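Local coordinates for protein glucosamine kinase (Streptacidiphilus jiangxiensis, PDB 6HWJ) that catalyses the magnesium-dependent transfer of phosphate from ATP to D-glucosamine, giving D-glucosamine 6-phosphate, and acts more weakly on glucose, at residues 337-348 and 398-409. Numbering follows the deposited sequence.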
loop_
_atom_site.group_PDB
_atom_site.type_symbol
_atom_site.label_atom_id
_atom_site.label_comp_id
_atom_site.label_asym_id
_atom_site.label_seq_id
_atom_site.Cartn_x
_atom_site.Cartn_y
_atom_site.Cartn_z
ATOM N N LEU A 337 0.849 -7.928 -11.552
ATOM C CA LEU A 337 1.636 -6.834 -11.007
ATOM C C LEU A 337 1.986 -7.076 -9.540
ATOM O O LEU A 337 3.142 -6.905 -9.126
ATOM C CB LEU A 337 0.876 -5.513 -11.168
ATOM C CG LEU A 337 1.586 -4.305 -10.554
ATOM C CD1 LEU A 337 2.843 -3.960 -11.356
ATOM C CD2 LEU A 337 0.645 -3.083 -10.497
ATOM N N ASP A 338 0.997 -7.464 -8.722
ATOM C CA ASP A 338 1.303 -7.816 -7.332
ATOM C C ASP A 338 2.251 -9.002 -7.282
ATOM O O ASP A 338 3.135 -9.072 -6.413
ATOM C CB ASP A 338 0.038 -8.153 -6.542
ATOM C CG ASP A 338 -0.851 -6.943 -6.264
ATOM O OD1 ASP A 338 -0.380 -5.781 -6.308
ATOM O OD2 ASP A 338 -2.047 -7.181 -5.972
ATOM N N VAL A 339 2.043 -9.978 -8.173
ATOM C CA VAL A 339 2.868 -11.187 -8.170
ATOM C C VAL A 339 4.329 -10.822 -8.368
ATOM O O VAL A 339 5.195 -11.256 -7.602
ATOM C CB VAL A 339 2.387 -12.171 -9.247
ATOM C CG1 VAL A 339 3.387 -13.274 -9.446
ATOM C CG2 VAL A 339 1.016 -12.741 -8.888
ATOM N N VAL A 340 4.623 -9.996 -9.386
ATOM C CA VAL A 340 6.010 -9.658 -9.663
ATOM C C VAL A 340 6.570 -8.755 -8.582
ATOM O O VAL A 340 7.770 -8.795 -8.294
ATOM C CB VAL A 340 6.174 -9.013 -11.056
ATOM C CG1 VAL A 340 5.727 -9.977 -12.146
ATOM C CG2 VAL A 340 5.443 -7.680 -11.143
ATOM N N GLY A 341 5.742 -7.908 -7.993
ATOM C CA GLY A 341 6.201 -7.094 -6.863
ATOM C C GLY A 341 6.731 -7.956 -5.724
ATOM O O GLY A 341 7.799 -7.690 -5.173
ATOM N N MET A 342 6.020 -9.026 -5.390
ATOM C CA MET A 342 6.446 -9.876 -4.281
ATOM C C MET A 342 7.618 -10.767 -4.672
ATOM O O MET A 342 8.564 -10.908 -3.895
ATOM C CB MET A 342 5.275 -10.716 -3.762
ATOM C CG MET A 342 5.576 -11.458 -2.473
ATOM S SD MET A 342 6.110 -10.363 -1.130
ATOM C CE MET A 342 4.579 -9.519 -0.738
ATOM N N THR A 343 7.607 -11.346 -5.879
ATOM C CA THR A 343 8.722 -12.212 -6.263
ATOM C C THR A 343 9.999 -11.395 -6.436
ATOM O O THR A 343 11.084 -11.857 -6.070
ATOM C CB THR A 343 8.424 -12.992 -7.551
ATOM O OG1 THR A 343 8.145 -12.082 -8.621
ATOM C CG2 THR A 343 7.242 -13.930 -7.359
ATOM N N ALA A 344 9.898 -10.195 -7.022
ATOM C CA ALA A 344 11.047 -9.298 -7.053
ATOM C C ALA A 344 11.537 -8.998 -5.630
ATOM O O ALA A 344 12.739 -9.053 -5.345
ATOM C CB ALA A 344 10.682 -7.994 -7.760
ATOM N N SER A 345 10.609 -8.660 -4.728
ATOM C CA SER A 345 10.971 -8.353 -3.350
ATOM C C SER A 345 11.707 -9.523 -2.684
ATOM O O SER A 345 12.698 -9.317 -1.976
ATOM C CB SER A 345 9.710 -7.997 -2.561
ATOM O OG SER A 345 10.029 -7.451 -1.301
ATOM N N LEU A 346 11.250 -10.750 -2.919
ATOM C CA LEU A 346 11.916 -11.920 -2.349
ATOM C C LEU A 346 13.327 -12.068 -2.896
ATOM O O LEU A 346 14.270 -12.362 -2.149
ATOM C CB LEU A 346 11.110 -13.182 -2.634
ATOM C CG LEU A 346 9.770 -13.262 -1.878
ATOM C CD1 LEU A 346 8.931 -14.408 -2.369
ATOM C CD2 LEU A 346 10.002 -13.375 -0.384
ATOM N N ASP A 347 13.493 -11.888 -4.208
ATOM C CA ASP A 347 14.833 -11.849 -4.788
ATOM C C ASP A 347 15.695 -10.808 -4.075
ATOM O O ASP A 347 16.837 -11.084 -3.680
ATOM C CB ASP A 347 14.711 -11.547 -6.284
ATOM C CG ASP A 347 16.020 -11.647 -7.016
ATOM O OD1 ASP A 347 17.006 -11.035 -6.581
ATOM O OD2 ASP A 347 16.061 -12.330 -8.043
ATOM N N HIS A 348 15.156 -9.610 -3.893
ATOM C CA HIS A 348 15.924 -8.512 -3.294
ATOM C C HIS A 348 16.315 -8.806 -1.838
ATOM O O HIS A 348 17.400 -8.392 -1.393
ATOM C CB HIS A 348 15.130 -7.227 -3.389
ATOM C CG HIS A 348 14.773 -6.857 -4.795
ATOM N ND1 HIS A 348 13.813 -5.920 -5.105
ATOM C CD2 HIS A 348 15.229 -7.331 -5.976
ATOM C CE1 HIS A 348 13.707 -5.820 -6.421
ATOM N NE2 HIS A 348 14.569 -6.652 -6.973
ATOM N N LEU A 398 4.512 -11.975 -16.631
ATOM C CA LEU A 398 5.543 -12.109 -15.609
ATOM C C LEU A 398 6.849 -11.451 -16.044
ATOM O O LEU A 398 7.407 -10.624 -15.324
ATOM C CB LEU A 398 5.778 -13.586 -15.286
ATOM C CG LEU A 398 4.765 -14.248 -14.356
ATOM C CD1 LEU A 398 5.184 -15.678 -14.039
ATOM C CD2 LEU A 398 4.623 -13.425 -13.087
ATOM N N THR A 399 7.365 -11.812 -17.220
ATOM C CA THR A 399 8.681 -11.290 -17.595
ATOM C C THR A 399 8.659 -9.781 -17.823
ATOM O O THR A 399 9.483 -9.077 -17.225
ATOM C CB THR A 399 9.214 -12.038 -18.805
ATOM O OG1 THR A 399 9.250 -13.439 -18.501
ATOM C CG2 THR A 399 10.637 -11.560 -19.153
ATOM N N PRO A 400 7.784 -9.218 -18.665
ATOM C CA PRO A 400 7.824 -7.754 -18.842
ATOM C C PRO A 400 7.629 -6.975 -17.553
ATOM O O PRO A 400 8.339 -5.989 -17.332
ATOM C CB PRO A 400 6.710 -7.485 -19.864
ATOM C CG PRO A 400 5.875 -8.722 -19.915
ATOM C CD PRO A 400 6.807 -9.866 -19.552
ATOM N N LEU A 401 6.675 -7.367 -16.692
ATOM C CA LEU A 401 6.451 -6.613 -15.464
ATOM C C LEU A 401 7.596 -6.798 -14.472
ATOM O O LEU A 401 7.941 -5.865 -13.731
ATOM C CB LEU A 401 5.131 -7.020 -14.826
ATOM C CG LEU A 401 3.835 -6.664 -15.546
ATOM C CD1 LEU A 401 2.628 -6.958 -14.642
ATOM C CD2 LEU A 401 3.826 -5.201 -15.992
ATOM N N ARG A 402 8.204 -7.983 -14.432
ATOM C CA ARG A 402 9.341 -8.176 -13.538
ATOM C C ARG A 402 10.515 -7.303 -13.961
ATOM O O ARG A 402 11.131 -6.626 -13.128
ATOM C CB ARG A 402 9.738 -9.651 -13.490
ATOM C CG ARG A 402 10.992 -9.922 -12.684
ATOM C CD ARG A 402 10.830 -9.525 -11.198
ATOM N NE ARG A 402 12.083 -9.714 -10.474
ATOM C CZ ARG A 402 12.480 -10.881 -9.961
ATOM N NH1 ARG A 402 13.650 -10.966 -9.350
ATOM N NH2 ARG A 402 11.702 -11.948 -10.045
ATOM N N TYR A 403 10.829 -7.284 -15.263
ATOM C CA TYR A 403 11.897 -6.422 -15.731
ATOM C C TYR A 403 11.635 -4.986 -15.297
ATOM O O TYR A 403 12.539 -4.300 -14.821
ATOM C CB TYR A 403 12.033 -6.520 -17.258
ATOM C CG TYR A 403 12.662 -7.808 -17.773
ATOM C CD1 TYR A 403 13.149 -8.777 -16.903
ATOM C CD2 TYR A 403 12.787 -8.041 -19.140
ATOM C CE1 TYR A 403 13.733 -9.950 -17.386
ATOM C CE2 TYR A 403 13.373 -9.195 -19.623
ATOM C CZ TYR A 403 13.839 -10.151 -18.737
ATOM O OH TYR A 403 14.416 -11.313 -19.225
ATOM N N ALA A 404 10.392 -4.514 -15.454
ATOM C CA ALA A 404 10.066 -3.138 -15.092
ATOM C C ALA A 404 10.256 -2.899 -13.594
ATOM O O ALA A 404 10.631 -1.795 -13.179
ATOM C CB ALA A 404 8.630 -2.825 -15.498
ATOM N N GLN A 405 9.991 -3.914 -12.775
ATOM C CA GLN A 405 10.227 -3.787 -11.342
ATOM C C GLN A 405 11.703 -3.540 -11.068
ATOM O O GLN A 405 12.063 -2.655 -10.284
ATOM C CB GLN A 405 9.757 -5.038 -10.605
ATOM C CG GLN A 405 8.265 -5.230 -10.528
ATOM C CD GLN A 405 7.605 -4.350 -9.474
ATOM O OE1 GLN A 405 8.283 -3.697 -8.670
ATOM N NE2 GLN A 405 6.277 -4.331 -9.475
ATOM N N GLU A 406 12.578 -4.321 -11.717
ATOM C CA GLU A 406 14.016 -4.158 -11.496
ATOM C C GLU A 406 14.494 -2.792 -11.975
ATOM O O GLU A 406 15.341 -2.157 -11.329
ATOM C CB GLU A 406 14.784 -5.288 -12.195
ATOM C CG GLU A 406 14.359 -6.689 -11.765
ATOM C CD GLU A 406 14.604 -6.949 -10.270
ATOM O OE1 GLU A 406 15.394 -6.215 -9.665
ATOM O OE2 GLU A 406 14.003 -7.886 -9.705
ATOM N N VAL A 407 13.940 -2.299 -13.095
ATOM C CA VAL A 407 14.298 -0.972 -13.565
ATOM C C VAL A 407 13.898 0.096 -12.551
ATOM O O VAL A 407 14.608 1.098 -12.378
ATOM C CB VAL A 407 13.657 -0.705 -14.939
ATOM C CG1 VAL A 407 13.904 0.725 -15.377
ATOM C CG2 VAL A 407 14.190 -1.701 -15.971
ATOM N N ARG A 408 12.764 -0.090 -11.878
ATOM C CA ARG A 408 12.364 0.853 -10.836
ATOM C C ARG A 408 13.395 0.912 -9.712
ATOM O O ARG A 408 13.549 1.954 -9.067
ATOM C CB ARG A 408 10.994 0.476 -10.253
ATOM C CG ARG A 408 9.802 0.716 -11.169
ATOM C CD ARG A 408 9.656 2.174 -11.575
ATOM N NE ARG A 408 9.770 3.090 -10.443
ATOM C CZ ARG A 408 9.620 4.410 -10.529
ATOM N NH1 ARG A 408 9.748 5.162 -9.449
ATOM N NH2 ARG A 408 9.337 4.977 -11.695
ATOM N N GLU A 409 14.083 -0.204 -9.439
ATOM C CA GLU A 409 15.066 -0.215 -8.365
ATOM C C GLU A 409 16.273 0.634 -8.727
ATOM O O GLU A 409 16.837 1.311 -7.856
ATOM C CB GLU A 409 15.494 -1.653 -8.040
ATOM C CG GLU A 409 14.350 -2.539 -7.624
ATOM C CD GLU A 409 13.728 -2.127 -6.293
ATOM O OE1 GLU A 409 14.363 -1.396 -5.514
ATOM O OE2 GLU A 409 12.591 -2.546 -6.015
HETATM O O HOH W 1 8.816 -5.367 -5.671
#
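The guanidinium of Arg402 lays one face on the backbone of Ala344, whose CA sits 3.5 Å above the centre of the plane, while Asp347 OD2 and the carboxylate of Glu406 lie at its edge. Both Arg402 NE and NH1 donate to Glu406 OE2, the NE bond measuring 2.8 Å at 160° and using the anti lone pair. Across the helices Arg402 NH1 meets Asp347 OD2 at 3.1 Å, a salt bridge whose hydrogen bond is weak; NH2 is hydrogen-bonded to Gln373, and Arg351 pairs with Asp347 OD1. The imidazole of His348 has the carbonyl O of Ala344 over one face and Glu406 at its edge, NE2 donating to Glu406 OE1 at 2.8 Å with ring and carboxylate nearly perpendicular. Glu406 is thus held from both helices, which should fix its rotation.

Segments 337-348 and 398-409, from helices 335-356 and 398-416, cross at -53° with their axes 9.0 Å apart, in knobs-into-holes packing. Val340 is one knob, among Leu398, Leu401, Arg402 and Gln405: its CG1 meets Leu398 CD2 at 3.7 Å, and its CG2 packs on Leu401 CB. Gln405, bent at chi2 (-78°), brings NE2 within 3.8 Å of Gly341 CA. Gln405 to Glu409 belong to the motif inferred to determine substrate specificity; Glu409, which binds D-glucosamine and whose OE1 is hydrogen-bonded to Trp420, brings OE2 to 3.5 Å from His348 CE1.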